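Local coordinates for protein aromatic-ring-hydroxylating dioxygenase beta subunit (Catenulispora acidiphila, PDB 6VW4) that is of unknown function but adopts an NTF2-like (SnoaL-like) fold whose pocket binds the polycyclic polyketide S-DNPA, and may have dioxygenase activity, at residues Leu105-Val109 / Asp110-Val114; Arg20-His23 / Ala24-Glu27. All blocks are in the same frame, centred on the assembly; numbering follows the deposited sequence.

Contact 1: Leu105-Val109 / Asp110-Val114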
loop_
_atom_site.group_PDB
_atom_site.type_symbol
_atom_site.label_atom_id
_atom_site.label_comp_id
_atom_site.label_asym_id
_atom_site.label_seq_id
_atom_site.Cartn_x
_atom_site.Cartn_y
_atom_site.Cartn_z
ATOM N N LEU A 105 -7.598 -9.393 -2.008
ATOM C CA LEU A 105 -7.602 -9.841 -3.393
ATOM C C LEU A 105 -7.706 -11.358 -3.441
ATOM O O LEU A 105 -7.100 -12.061 -2.621
ATOM C CB LEU A 105 -6.363 -9.406 -4.107
ATOM C CG LEU A 105 -6.293 -7.894 -4.240
ATOM C CD1 LEU A 105 -4.960 -7.594 -4.806
ATOM C CD2 LEU A 105 -7.377 -7.351 -5.133
ATOM N N THR A 106 -8.493 -11.865 -4.387
ATOM C CA THR A 106 -8.657 -13.310 -4.565
ATOM C C THR A 106 -8.530 -13.659 -6.040
ATOM O O THR A 106 -9.321 -13.205 -6.874
ATOM C CB THR A 106 -10.001 -13.805 -4.035
ATOM O OG1 THR A 106 -10.212 -13.315 -2.717
ATOM C CG2 THR A 106 -10.024 -15.344 -3.981
ATOM N N THR A 107 -7.521 -14.434 -6.353
ATOM C CA THR A 107 -7.235 -14.853 -7.708
ATOM C C THR A 107 -7.707 -16.290 -7.885
ATOM O O THR A 107 -7.329 -17.184 -7.111
ATOM C CB THR A 107 -5.738 -14.730 -8.006
ATOM O OG1 THR A 107 -5.392 -13.346 -7.988
ATOM C CG2 THR A 107 -5.411 -15.320 -9.388
ATOM N N ARG A 108 -8.561 -16.493 -8.874
ATOM C CA ARG A 108 -9.035 -17.803 -9.304
ATOM C C ARG A 108 -8.583 -18.010 -10.740
ATOM O O ARG A 108 -8.073 -17.088 -11.392
ATOM C CB ARG A 108 -10.559 -17.896 -9.146
ATOM C CG ARG A 108 -10.963 -18.066 -7.718
ATOM C CD ARG A 108 -12.440 -17.950 -7.581
ATOM N NE ARG A 108 -12.934 -18.056 -6.202
ATOM C CZ ARG A 108 -13.346 -17.012 -5.473
ATOM N NH1 ARG A 108 -13.282 -15.785 -5.953
ATOM N NH2 ARG A 108 -13.813 -17.181 -4.249
ATOM N N VAL A 109 -8.765 -19.238 -11.242
ATOM C CA VAL A 109 -8.499 -19.498 -12.659
ATOM C C VAL A 109 -9.346 -18.579 -13.531
ATOM O O VAL A 109 -8.863 -18.032 -14.524
ATOM C CB VAL A 109 -8.737 -20.979 -12.998
ATOM C CG1 VAL A 109 -7.595 -21.848 -12.454
ATOM C CG2 VAL A 109 -10.090 -21.433 -12.439
ATOM N N ASP A 110 -10.585 -18.310 -13.122
ATOM C CA ASP A 110 -11.444 -17.441 -13.914
ATOM C C ASP A 110 -11.168 -15.947 -13.751
ATOM O O ASP A 110 -11.828 -15.159 -14.433
ATOM C CB ASP A 110 -12.914 -17.706 -13.574
ATOM C CG ASP A 110 -13.295 -17.327 -12.133
ATOM O OD1 ASP A 110 -12.721 -16.379 -11.473
ATOM O OD2 ASP A 110 -14.251 -18.003 -11.686
ATOM N N GLY A 111 -10.282 -15.519 -12.849
ATOM C CA GLY A 111 -9.999 -14.101 -12.698
ATOM C C GLY A 111 -9.800 -13.664 -11.252
ATOM O O GLY A 111 -9.657 -14.471 -10.331
ATOM N N LEU A 112 -9.795 -12.349 -11.080
ATOM C CA LEU A 112 -9.397 -11.702 -9.841
ATOM C C LEU A 112 -10.585 -10.939 -9.287
ATOM O O LEU A 112 -11.103 -10.039 -9.945
ATOM C CB LEU A 112 -8.219 -10.766 -10.092
ATOM C CG LEU A 112 -7.773 -9.873 -8.919
ATOM C CD1 LEU A 112 -7.305 -10.678 -7.728
ATOM C CD2 LEU A 112 -6.612 -8.952 -9.302
ATOM N N THR A 113 -11.017 -11.290 -8.085
ATOM C CA THR A 113 -12.077 -10.547 -7.419
ATOM C C THR A 113 -11.437 -9.622 -6.375
ATOM O O THR A 113 -10.627 -10.054 -5.541
ATOM C CB THR A 113 -13.146 -11.494 -6.811
ATOM O OG1 THR A 113 -12.822 -11.893 -5.480
ATOM C CG2 THR A 113 -13.300 -12.771 -7.664
ATOM N N VAL A 114 -11.832 -8.359 -6.418
ATOM C CA VAL A 114 -11.310 -7.327 -5.559
ATOM C C VAL A 114 -12.309 -7.027 -4.467
ATOM O O VAL A 114 -13.404 -6.541 -4.737
ATOM C CB VAL A 114 -10.974 -6.065 -6.357
ATOM C CG1 VAL A 114 -10.364 -5.045 -5.401
ATOM C CG2 VAL A 114 -10.062 -6.415 -7.529
HETATM O O HOH W 1 -11.256 -11.019 -2.925
#

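Contact 2: Arg20-His23 / Ala24-Glu27. With SDN ([(3S)-9-hydroxy-1-methyl-10-oxo-4,10-dihydro-3H-benzo[g]isochromen-3-yl]acetic acid), chain C.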
loop_
_atom_site.group_PDB
_atom_site.type_symbol
_atom_site.label_atom_id
_atom_site.label_comp_id
_atom_site.label_asym_id
_atom_site.label_seq_id
_atom_site.Cartn_x
_atom_site.Cartn_y
_atom_site.Cartn_z
ATOM N N ARG A 20 5.134 -10.036 7.435
ATOM C CA ARG A 20 5.461 -11.451 7.665
ATOM C C ARG A 20 4.214 -12.251 8.045
ATOM O O ARG A 20 3.969 -13.321 7.488
ATOM C CB ARG A 20 6.525 -11.597 8.763
ATOM C CG ARG A 20 7.881 -11.009 8.433
ATOM C CD ARG A 20 8.859 -12.011 7.872
ATOM N NE ARG A 20 10.243 -11.593 8.122
ATOM C CZ ARG A 20 11.217 -11.593 7.209
ATOM N NH1 ARG A 20 10.982 -12.003 5.959
ATOM N NH2 ARG A 20 12.432 -11.179 7.546
ATOM N N GLN A 21 3.412 -11.744 8.986
ATOM C CA GLN A 21 2.134 -12.364 9.299
ATOM C C GLN A 21 1.362 -12.729 8.040
ATOM O O GLN A 21 0.881 -13.854 7.892
ATOM C CB GLN A 21 1.239 -11.408 10.082
ATOM C CG GLN A 21 1.390 -11.403 11.486
ATOM C CD GLN A 21 0.363 -10.513 12.130
ATOM O OE1 GLN A 21 -0.036 -9.466 11.576
ATOM N NE2 GLN A 21 -0.023 -10.872 13.341
ATOM N N MET A 22 1.140 -11.737 7.162
ATOM C CA MET A 22 0.258 -11.973 6.024
ATOM C C MET A 22 0.912 -12.836 4.957
ATOM O O MET A 22 0.206 -13.519 4.214
ATOM C CB MET A 22 -0.220 -10.665 5.395
ATOM C CG MET A 22 -1.119 -9.826 6.239
ATOM S SD MET A 22 -2.135 -10.791 7.425
ATOM C CE MET A 22 -3.468 -11.034 6.145
ATOM N N HIS A 23 2.242 -12.813 4.844
ATOM C CA HIS A 23 2.887 -13.744 3.914
ATOM C C HIS A 23 2.577 -15.185 4.313
ATOM O O HIS A 23 2.266 -16.031 3.464
ATOM C CB HIS A 23 4.407 -13.526 3.842
ATOM C CG HIS A 23 4.815 -12.217 3.208
ATOM N ND1 HIS A 23 6.092 -11.698 3.317
ATOM C CD2 HIS A 23 4.108 -11.316 2.471
ATOM C CE1 HIS A 23 6.153 -10.538 2.680
ATOM N NE2 HIS A 23 4.966 -10.289 2.151
ATOM N N ALA A 24 2.589 -15.453 5.611
ATOM C CA ALA A 24 2.290 -16.786 6.105
ATOM C C ALA A 24 0.814 -17.117 5.911
ATOM O O ALA A 24 0.476 -18.204 5.444
ATOM C CB ALA A 24 2.697 -16.889 7.579
ATOM N N LEU A 25 -0.084 -16.191 6.250
ATOM C CA LEU A 25 -1.511 -16.453 6.075
ATOM C C LEU A 25 -1.842 -16.759 4.611
ATOM O O LEU A 25 -2.504 -17.766 4.299
ATOM C CB LEU A 25 -2.312 -15.249 6.568
ATOM C CG LEU A 25 -3.788 -15.324 6.180
ATOM C CD1 LEU A 25 -4.376 -16.478 6.965
ATOM C CD2 LEU A 25 -4.586 -14.081 6.448
ATOM N N ASP A 26 -1.370 -15.902 3.694
ATOM C CA ASP A 26 -1.771 -16.012 2.294
ATOM C C ASP A 26 -1.164 -17.237 1.622
ATOM O O ASP A 26 -1.679 -17.669 0.591
ATOM C CB ASP A 26 -1.369 -14.766 1.492
ATOM C CG ASP A 26 -2.118 -13.487 1.935
ATOM O OD1 ASP A 26 -3.215 -13.592 2.507
ATOM O OD2 ASP A 26 -1.591 -12.366 1.716
ATOM N N GLU A 27 -0.074 -17.792 2.157
ATOM C CA GLU A 27 0.456 -19.048 1.647
ATOM C C GLU A 27 -0.101 -20.254 2.399
ATOM O O GLU A 27 0.389 -21.361 2.212
ATOM C CB GLU A 27 1.990 -19.044 1.669
ATOM C CG GLU A 27 2.662 -17.921 0.803
ATOM C CD GLU A 27 2.499 -18.069 -0.747
ATOM O OE1 GLU A 27 2.953 -17.155 -1.498
ATOM O OE2 GLU A 27 1.919 -19.081 -1.224
HETATM O O4 SDN C . -5.940 -11.823 8.908
HETATM C C11 SDN C . -6.499 -10.625 8.459
HETATM C C12 SDN C . -7.713 -10.592 7.773
HETATM C C13 SDN C . -8.453 -11.924 7.514
HETATM O O5 SDN C . -7.990 -12.948 7.896
HETATM C C14 SDN C . -9.775 -11.899 6.769
HETATM C C15 SDN C . -10.536 -13.225 6.525
HETATM O O3 SDN C . -11.971 -13.112 6.414
HETATM C C16 SDN C . -9.865 -14.605 6.581
HETATM C C10 SDN C . -5.808 -9.441 8.654
HETATM C C9 SDN C . -6.334 -8.222 8.198
HETATM C C8 SDN C . -7.547 -8.186 7.528
HETATM C C7 SDN C . -8.243 -9.370 7.303
HETATM C C6 SDN C . -9.603 -9.324 6.534
HETATM C C5 SDN C . -10.331 -10.648 6.308
HETATM C C4 SDN C . -11.616 -10.631 5.608
HETATM C C3 SDN C . -12.425 -11.916 5.686
HETATM C C2 SDN C . -12.404 -12.306 4.219
HETATM C C1 SDN C . -13.663 -12.241 3.379
HETATM O O2 SDN C . -14.723 -11.804 3.883
HETATM O O1 SDN C . -13.609 -12.646 2.182
#

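Contact 1: Leu105-Val109 / Asp110-Val114
R108 and G111 close a beta hairpin, the turn between strands 96-108 and 111-126 of the NTF2-like sheet, with V109 and D110 at the corners of a type I turn. Four backbone hydrogen bonds hold the ladder in two hydrogen-bonded pairs. T106 and T113 exchange one in each direction, T113 N reaching T106 O at 2.8 Å. Next to the turn R108 N meets G111 O at 2.7 Å, whereas G111 N returns to R108 O from above the carbonyl plane. The backbone angles of G111 (phi 141°, psi -168°) would press a CB against the preceding carbonyl, so glycine suits the site.

The apolar contacts lie on the face of L105, T107, L112 and V114. L105 CD2 packs alongside V114 CG2 at 3.7 Å and L105 CB meets L112 CD1 at 4.0 Å; the same leucine methyl also lies against the hydroxyl oxygen T107 OG1. This face meets other subunits: L105 touches L103 of the second subunit, and V114 packs on V114 of the third.

On the other face the extended R108 chain lays its guanidinium against two threonines, T106 CG2 above one face, offset toward its rim, and T113 CG2 at the edge, 3.5 Å from R108 NH1. T113 OG1 sits between the backbone N and the carbonyl carbon (chi1 89°), which leaves CG2 anti to the carbonyl carbon and turned to the arginine. A glycine in place of T113 removes the methyl at the guanidinium edge, and the R108 end would probably be freer to turn. One water ties the threonine pair, accepting from T106 OG1 at 2.5 Å and donating to T113 O at 2.9 Å.

Contact 2: Arg20-His23 / Ala24-Glu27
M22 and L25, one helical turn apart near the end of helix 8-26, lie side by side in the ligand pocket of the NTF2-like fold. Both face the bound ligand SDN: M22 CE comes 3.8 Å from the ring carbon SDN C10, and L25 CD2 lies 3.6 Å from the oxygen SDN O4. The two methyl-bearing ends touch each other as well, M22 CE to L25 CD2 at 3.3 Å. M22 reaches this place because its chain bends at chi2 (-29°) and chi3 (-88°), bringing the terminal methyl beside the leucine's CD2.

Behind this pair, the helix supplies i to i+4 backbone bonds: L25 N to Q21 O at 3.0 Å and D26 N to M22 O at 2.9 Å. Y33, from helix 30-34, touches both M22 and L25 and itself hydrogen-bonds the ligand through its hydroxyl.

Farther out, polar side chains fix the helix end. Q21 NE2 bonds T36 OG1, while the buried D26 carboxylate is gripped by H78 ND1 at OD1 and by the hydroxyl of Y101 of the second subunit at OD2. The helix ends at D26; E27, the first residue with non-helical angles, still bonds H23 O through its N at 3.2 Å.

How the contacts relate
The two contacts belong to different layers of one NTF2-like domain, their centres about 18 Å apart and their nearest atoms about 7 Å. Contact 2 is buried in the helical layer, its centre about 9 Å from the centre of the chain. Contact 1 is only partly buried, at the end of a hairpin of the sheet, its centre about 20 Å from the centre of the chain, with an exposed turn. Their backbone bonding differs accordingly, paired between antiparallel strands in 105-114 and successive along one helix in 20-27. Contact 2 touches the ligand through apolar side chains; contact 1 merely comes near a bound copy at T106. Both meet the second subunit, and strand 75-86 neighbours both.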